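Local atomic coordinates of probable thiol peroxidase (Chromobacterium violaceum, PDB entry 3KEB), a protein that probably acts as a thiol peroxidase of the thioredoxin-fold redoxin family, although its own activity and substrate remain uncertain. Residues A[33-36]-A[37-41]; A[111-114]-A[115-119]; A[74-77]-A[78-82]. All coordinates share one frame; numbering follows the deposited sequence. Where two conformers were deposited one is given.

Interactions 1 and 2 are neighbours in one mixed sheet, with centres about 10 Å apart. Strand 32-35 of interaction 1 runs antiparallel to strand 109-112 of interaction 2, and V34 O lies 2.8 Å from S112 N, a probable hydrogen bond; D35 CB also packs 3.5 Å from L111 CD2. Both contacts touch the second subunit. Interaction 3 stands apart, its centre about 24 Å from that of interaction 1 and about 26 Å from that of interaction 2, with nearest atoms about 13 Å away in each case. Interactions 2 and 3 lie on opposite sides of the chain's centre. The deposited chain contains no cysteine, so none of the three can be related to a peroxidatic thiol.

Interaction 1 of 3, residues A[33-36]-A[37-41]; sequences LVDD and QKHDA
Q37 meets D35 through its backbone N, 2.9 Å from D35 OD1, a weak bond bent to 129°. Through water 1 its OE1 is also linked to D35 OD2 and H39 ND1, the water donating to both oxygens. At K38 the backbone N donates to D35 O (2.9 Å), closing the type I turn from D35 to K38. K38 has positive phi, and the following D35 N to H39 O bond (2.9 Å) completes a 3:5 beta hairpin with a G1 bulge. H39 N is directed instead to D35 OD1 (3.0 Å), which it meets from 52° above the carboxylate plane. One side-chain oxygen thus takes two backbone N-H groups, the first only weakly. The H39 ring stands almost upright to that carboxylate, their planes 82° apart, with D35 OD2 and water 1 at its edge. D40 is the non-hydrogen-bonded partner of V34, on the sheet face opposite L33 and A41. A41 pairs with L33 through two backbone bonds, L33 N to A41 O (2.8 Å) and A41 N to L33 O (2.9 Å). Within this chain the hairpin forms one edge of the mixed sheet, 40-42 being the outermost strand: strand 32-35 lies between 40-42 and 109-112, D36 forms a salt bridge to R100 of helix 93-103, and K38 NZ one to E61 of the second subunit.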
# COMPACT_ATOMS: atom_id res chain seq x y z
N LEU A 33 -6.87 -10.56 4.71
CA LEU A 33 -6.47 -9.47 3.85
C LEU A 33 -7.65 -8.52 3.67
O LEU A 33 -8.69 -8.73 4.27
CB LEU A 33 -5.99 -10.03 2.48
CG LEU A 33 -4.75 -10.92 2.63
CD1 LEU A 33 -4.41 -11.55 1.30
CD2 LEU A 33 -3.56 -10.10 3.17
N VAL A 34 -7.45 -7.47 2.86
CA VAL A 34 -8.55 -6.57 2.56
C VAL A 34 -8.58 -6.33 1.07
O VAL A 34 -7.57 -6.13 0.42
CB VAL A 34 -8.47 -5.26 3.38
CG1 VAL A 34 -7.13 -4.68 3.26
CG2 VAL A 34 -9.54 -4.27 2.94
N ASP A 35 -9.75 -6.43 0.48
CA ASP A 35 -9.88 -6.29 -0.97
C ASP A 35 -10.04 -4.85 -1.42
O ASP A 35 -10.06 -3.93 -0.62
CB ASP A 35 -11.02 -7.17 -1.49
CG ASP A 35 -12.42 -6.67 -1.13
OD1 ASP A 35 -12.69 -5.47 -0.82
OD2 ASP A 35 -13.35 -7.56 -1.22
N ASP A 36 -10.18 -4.66 -2.72
CA ASP A 36 -10.20 -3.32 -3.27
C ASP A 36 -11.40 -2.46 -2.90
O ASP A 36 -11.33 -1.21 -3.02
CB ASP A 36 -9.96 -3.32 -4.77
CG ASP A 36 -11.06 -4.04 -5.58
OD1 ASP A 36 -11.34 -5.21 -5.31
OD2 ASP A 36 -11.67 -3.40 -6.46
N GLN A 37 -12.48 -3.06 -2.43
CA GLN A 37 -13.61 -2.30 -1.88
C GLN A 37 -13.58 -2.23 -0.37
O GLN A 37 -14.59 -1.91 0.25
CB GLN A 37 -14.92 -2.94 -2.31
CG GLN A 37 -15.06 -2.98 -3.87
CD GLN A 37 -16.27 -3.80 -4.32
OE1 GLN A 37 -16.16 -5.01 -4.56
NE2 GLN A 37 -17.43 -3.15 -4.38
N LYS A 38 -12.42 -2.52 0.21
CA LYS A 38 -12.19 -2.39 1.67
C LYS A 38 -12.86 -3.46 2.56
O LYS A 38 -12.80 -3.37 3.81
CB LYS A 38 -12.47 -0.96 2.16
CG LYS A 38 -11.68 0.11 1.38
CD LYS A 38 -11.90 1.45 2.02
CE LYS A 38 -11.24 2.65 1.35
NZ LYS A 38 -11.75 2.90 -0.07
N HIS A 39 -13.35 -4.50 1.92
CA HIS A 39 -13.93 -5.70 2.61
C HIS A 39 -12.89 -6.68 3.06
O HIS A 39 -11.91 -6.93 2.34
CB HIS A 39 -14.91 -6.41 1.68
CG HIS A 39 -16.07 -5.55 1.29
ND1 HIS A 39 -16.43 -5.35 -0.02
CD2 HIS A 39 -16.92 -4.82 2.04
CE1 HIS A 39 -17.46 -4.51 -0.06
NE2 HIS A 39 -17.77 -4.17 1.18
N ASP A 40 -13.11 -7.25 4.24
CA ASP A 40 -12.26 -8.34 4.73
C ASP A 40 -12.26 -9.50 3.73
O ASP A 40 -13.28 -9.79 3.11
CB ASP A 40 -12.71 -8.79 6.12
CG ASP A 40 -12.42 -7.76 7.18
OD1 ASP A 40 -11.58 -6.86 6.94
OD2 ASP A 40 -13.00 -7.82 8.26
N ALA A 41 -11.10 -10.12 3.53
CA ALA A 41 -10.97 -11.25 2.58
C ALA A 41 -10.18 -12.34 3.30
O ALA A 41 -9.08 -12.10 3.80
CB ALA A 41 -10.21 -10.84 1.34
O HOH W 1 -15.61 -6.88 -2.39
O HOH W 2 -11.01 1.32 -2.17
O HOH W 3 -14.23 -5.64 -6.15

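Interaction 2 of 3, residues A[111-114]-A[115-119]; sequences LSTL and RGRDF
R117 lays its guanidinium against T113 and L114 where strand 109-112 gives way to a loop. The break begins with an ST turn, in which S112 OG accepts from L114 N at 3.0 Å; that OG also bonds to D91 O. The side chains of T113 and R117 cross at about a right angle. R117 bends at its CB-CG bond (chi2 -73°), which brings its far end back over the chain, and NH2 donates to T113 OG1 with an N-H...O angle of 154°. The hydroxyl sits at the guanidinium edge, tilted 15° from the plane. L114 contributes from another direction: its CA lies 3.2 Å above one face of the R117 guanidinium, displaced toward the rim. T113 thus meets R117 with its hydroxyl, while its methyl branch turns to F119, whose ring is stacked with Y123. The T113 and F119 side chains likewise cross at about a right angle, and both also pack on I88 of strand 84-89. The backbone adds a weak bond from G116 N to T113 O (3.2 Å), and a type I turn follows from G116 to F119. In the hydrophobic part of the contact, T113 CG2 approaches F119 CD2 to 3.7 Å.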
# COMPACT_ATOMS: atom_id res chain seq x y z
N LEU A 111 -6.30 -8.01 -3.57
CA LEU A 111 -6.19 -8.00 -2.12
C LEU A 111 -4.92 -7.30 -1.71
O LEU A 111 -3.86 -7.52 -2.30
CB LEU A 111 -6.15 -9.43 -1.57
CG LEU A 111 -7.27 -10.36 -2.09
CD1 LEU A 111 -7.18 -11.70 -1.30
CD2 LEU A 111 -8.68 -9.75 -1.98
N SER A 112 -5.04 -6.53 -0.64
CA SER A 112 -3.99 -5.74 -0.07
C SER A 112 -3.55 -6.35 1.25
O SER A 112 -4.39 -6.86 2.04
CB SER A 112 -4.50 -4.34 0.21
OG SER A 112 -3.60 -3.63 1.01
N THR A 113 -2.26 -6.27 1.50
CA THR A 113 -1.71 -6.75 2.75
C THR A 113 -1.71 -5.70 3.84
O THR A 113 -1.12 -5.92 4.94
CB THR A 113 -0.30 -7.25 2.58
OG1 THR A 113 0.55 -6.20 2.14
CG2 THR A 113 -0.24 -8.40 1.53
N LEU A 114 -2.37 -4.56 3.62
CA LEU A 114 -2.27 -3.54 4.69
C LEU A 114 -2.90 -4.00 6.03
O LEU A 114 -2.40 -3.64 7.05
CB LEU A 114 -2.76 -2.15 4.25
CG LEU A 114 -4.15 -1.78 4.62
CD1 LEU A 114 -4.56 -0.35 4.25
CD2 LEU A 114 -4.99 -2.82 3.92
N ARG A 115 -3.95 -4.82 6.04
CA ARG A 115 -4.61 -5.14 7.32
C ARG A 115 -3.69 -6.02 8.17
O ARG A 115 -3.77 -6.02 9.41
CB ARG A 115 -6.02 -5.72 7.10
CG ARG A 115 -6.64 -6.50 8.26
CD ARG A 115 -6.86 -5.64 9.46
NE ARG A 115 -6.67 -6.42 10.67
CZ ARG A 115 -7.62 -7.14 11.26
NH1 ARG A 115 -8.86 -7.16 10.79
NH2 ARG A 115 -7.31 -7.82 12.36
N GLY A 116 -2.77 -6.73 7.54
CA GLY A 116 -1.76 -7.45 8.29
C GLY A 116 -0.61 -7.87 7.40
O GLY A 116 -0.73 -8.82 6.63
N ARG A 117 0.51 -7.16 7.53
CA ARG A 117 1.64 -7.42 6.66
C ARG A 117 2.33 -8.78 6.95
O ARG A 117 3.11 -9.23 6.14
CB ARG A 117 2.64 -6.27 6.74
CG ARG A 117 2.03 -4.85 6.42
CD ARG A 117 1.73 -4.60 4.90
NE ARG A 117 1.63 -3.16 4.63
CZ ARG A 117 0.96 -2.58 3.62
NH1 ARG A 117 1.00 -1.25 3.50
NH2 ARG A 117 0.27 -3.30 2.74
N ASP A 118 2.04 -9.42 8.10
CA ASP A 118 2.55 -10.77 8.43
C ASP A 118 2.12 -11.92 7.43
O ASP A 118 2.66 -13.05 7.45
CB ASP A 118 2.09 -11.14 9.80
CG ASP A 118 0.69 -11.63 9.79
OD1 ASP A 118 -0.21 -10.89 9.32
OD2 ASP A 118 0.51 -12.80 10.22
N PHE A 119 1.17 -11.61 6.56
CA PHE A 119 0.95 -12.42 5.38
C PHE A 119 2.29 -12.72 4.69
O PHE A 119 2.57 -13.85 4.30
CB PHE A 119 0.10 -11.64 4.37
CG PHE A 119 0.04 -12.28 3.04
CD1 PHE A 119 -0.85 -13.32 2.79
CD2 PHE A 119 0.89 -11.89 2.03
CE1 PHE A 119 -0.88 -13.93 1.58
CE2 PHE A 119 0.87 -12.51 0.85
CZ PHE A 119 -0.04 -13.54 0.61

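Interaction 3 of 3, residues A[74-77]-A[78-82]; sequences RRFL and DSWPH
F76 and W80 meet through one ring face: W80 CD1 lies 3.8 Å above the F76 plane, offset toward the rim, with F76 CZ as its closest atom. The F76 ring and the five-membered ring of W80 are inclined at 42°, with centroids 5.2 Å apart, so the pair is oblique. F76 has CG anti to its N (chi1 170°), which carries the ring along the helix toward W80. Beside them, L77 CD2 touches W80 CB at 4.3 Å. The backbone bringing W80 here is a type I turn from L77 to W80, closed by W80 N to L77 O (2.9 Å). Before it, D78 N donates to R75 O (3.1 Å) and S79 N, weakly, to F76 O. Through these bonds the chain leaves helix 67-77, the helix of a beta-alpha-beta crossover between the neighbouring parallel strands 51-55 and 84-89. Two waters bridge helix carbonyls to the side chains that follow: water 4 donates to R74 O and D78 OD1, while water 5 donates to F76 O (2.6 Å) and is bonded to S79 OG. Farther out, helix 164-177 backs the aromatic pair. Its E168 OE1 accepts from W80 NE1, which would restrain the indole's rotation; F164 meets the F76 ring, I167 packs on F76, and L171 on W80.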
# COMPACT_ATOMS: atom_id res chain seq x y z
N ARG A 74 -3.54 -13.50 -16.95
CA ARG A 74 -4.92 -13.43 -17.47
C ARG A 74 -5.03 -14.20 -18.79
O ARG A 74 -5.98 -14.97 -19.00
CB ARG A 74 -5.38 -11.98 -17.69
CG ARG A 74 -5.48 -11.22 -16.39
CD ARG A 74 -6.04 -9.78 -16.52
NE ARG A 74 -5.14 -8.80 -17.15
CZ ARG A 74 -5.36 -8.24 -18.33
NH1 ARG A 74 -4.49 -7.38 -18.82
NH2 ARG A 74 -6.42 -8.59 -19.06
N ARG A 75 -4.07 -13.99 -19.69
CA ARG A 75 -4.07 -14.69 -20.95
C ARG A 75 -3.97 -16.22 -20.79
O ARG A 75 -4.70 -16.98 -21.46
CB ARG A 75 -2.99 -14.18 -21.92
CG ARG A 75 -3.35 -12.81 -22.51
CD ARG A 75 -2.15 -12.16 -23.16
NE ARG A 75 -2.45 -10.87 -23.78
CZ ARG A 75 -1.60 -10.23 -24.58
NH1 ARG A 75 -0.42 -10.78 -24.86
NH2 ARG A 75 -1.94 -9.06 -25.11
N PHE A 76 -3.09 -16.67 -19.90
CA PHE A 76 -2.99 -18.10 -19.61
C PHE A 76 -4.35 -18.64 -19.20
O PHE A 76 -4.76 -19.70 -19.66
CB PHE A 76 -2.06 -18.28 -18.43
CG PHE A 76 -2.06 -19.64 -17.89
CD1 PHE A 76 -1.57 -20.70 -18.66
CD2 PHE A 76 -2.53 -19.87 -16.61
CE1 PHE A 76 -1.57 -21.98 -18.15
CE2 PHE A 76 -2.54 -21.17 -16.09
CZ PHE A 76 -2.02 -22.20 -16.86
N LEU A 77 -5.01 -17.91 -18.32
CA LEU A 77 -6.30 -18.33 -17.75
C LEU A 77 -7.47 -18.26 -18.73
O LEU A 77 -8.56 -18.78 -18.43
CB LEU A 77 -6.61 -17.53 -16.49
CG LEU A 77 -5.82 -17.75 -15.23
CD1 LEU A 77 -6.24 -16.74 -14.18
CD2 LEU A 77 -6.03 -19.17 -14.77
N ASP A 78 -7.29 -17.75 -19.94
CA ASP A 78 -8.33 -17.90 -20.94
C ASP A 78 -8.70 -19.38 -21.16
O ASP A 78 -9.85 -19.70 -21.52
CB ASP A 78 -7.95 -17.31 -22.32
CG ASP A 78 -7.87 -15.80 -22.31
OD1 ASP A 78 -8.54 -15.17 -21.46
OD2 ASP A 78 -7.16 -15.26 -23.18
N SER A 79 -7.72 -20.26 -21.02
CA SER A 79 -7.92 -21.71 -21.15
C SER A 79 -8.55 -22.39 -19.91
O SER A 79 -8.89 -23.55 -19.98
CB SER A 79 -6.57 -22.38 -21.43
OG SER A 79 -6.05 -22.00 -22.70
N TRP A 80 -8.63 -21.69 -18.78
CA TRP A 80 -9.00 -22.29 -17.48
C TRP A 80 -9.94 -21.33 -16.75
O TRP A 80 -9.58 -20.78 -15.69
CB TRP A 80 -7.74 -22.61 -16.67
CG TRP A 80 -6.79 -23.51 -17.42
CD1 TRP A 80 -5.60 -23.14 -18.03
CD2 TRP A 80 -6.92 -24.93 -17.64
NE1 TRP A 80 -5.04 -24.22 -18.64
CE2 TRP A 80 -5.82 -25.33 -18.43
CE3 TRP A 80 -7.89 -25.89 -17.29
CZ2 TRP A 80 -5.64 -26.65 -18.84
CZ3 TRP A 80 -7.70 -27.23 -17.71
CH2 TRP A 80 -6.59 -27.58 -18.46
N PRO A 81 -11.14 -21.11 -17.33
CA PRO A 81 -12.11 -20.16 -16.77
C PRO A 81 -12.60 -20.50 -15.36
O PRO A 81 -13.19 -19.62 -14.72
CB PRO A 81 -13.27 -20.18 -17.76
CG PRO A 81 -13.16 -21.50 -18.53
CD PRO A 81 -11.63 -21.72 -18.57
N HIS A 82 -12.34 -21.70 -14.85
CA HIS A 82 -12.91 -22.05 -13.55
C HIS A 82 -11.95 -21.79 -12.40
O HIS A 82 -12.27 -22.06 -11.25
CB HIS A 82 -13.41 -23.49 -13.55
CG HIS A 82 -14.43 -23.77 -14.61
ND1 HIS A 82 -14.87 -25.04 -14.90
CD2 HIS A 82 -15.12 -22.94 -15.43
CE1 HIS A 82 -15.76 -24.99 -15.88
NE2 HIS A 82 -15.94 -23.72 -16.21
O HOH W 4 -8.65 -14.91 -18.56
O HOH W 5 -3.68 -21.03 -21.59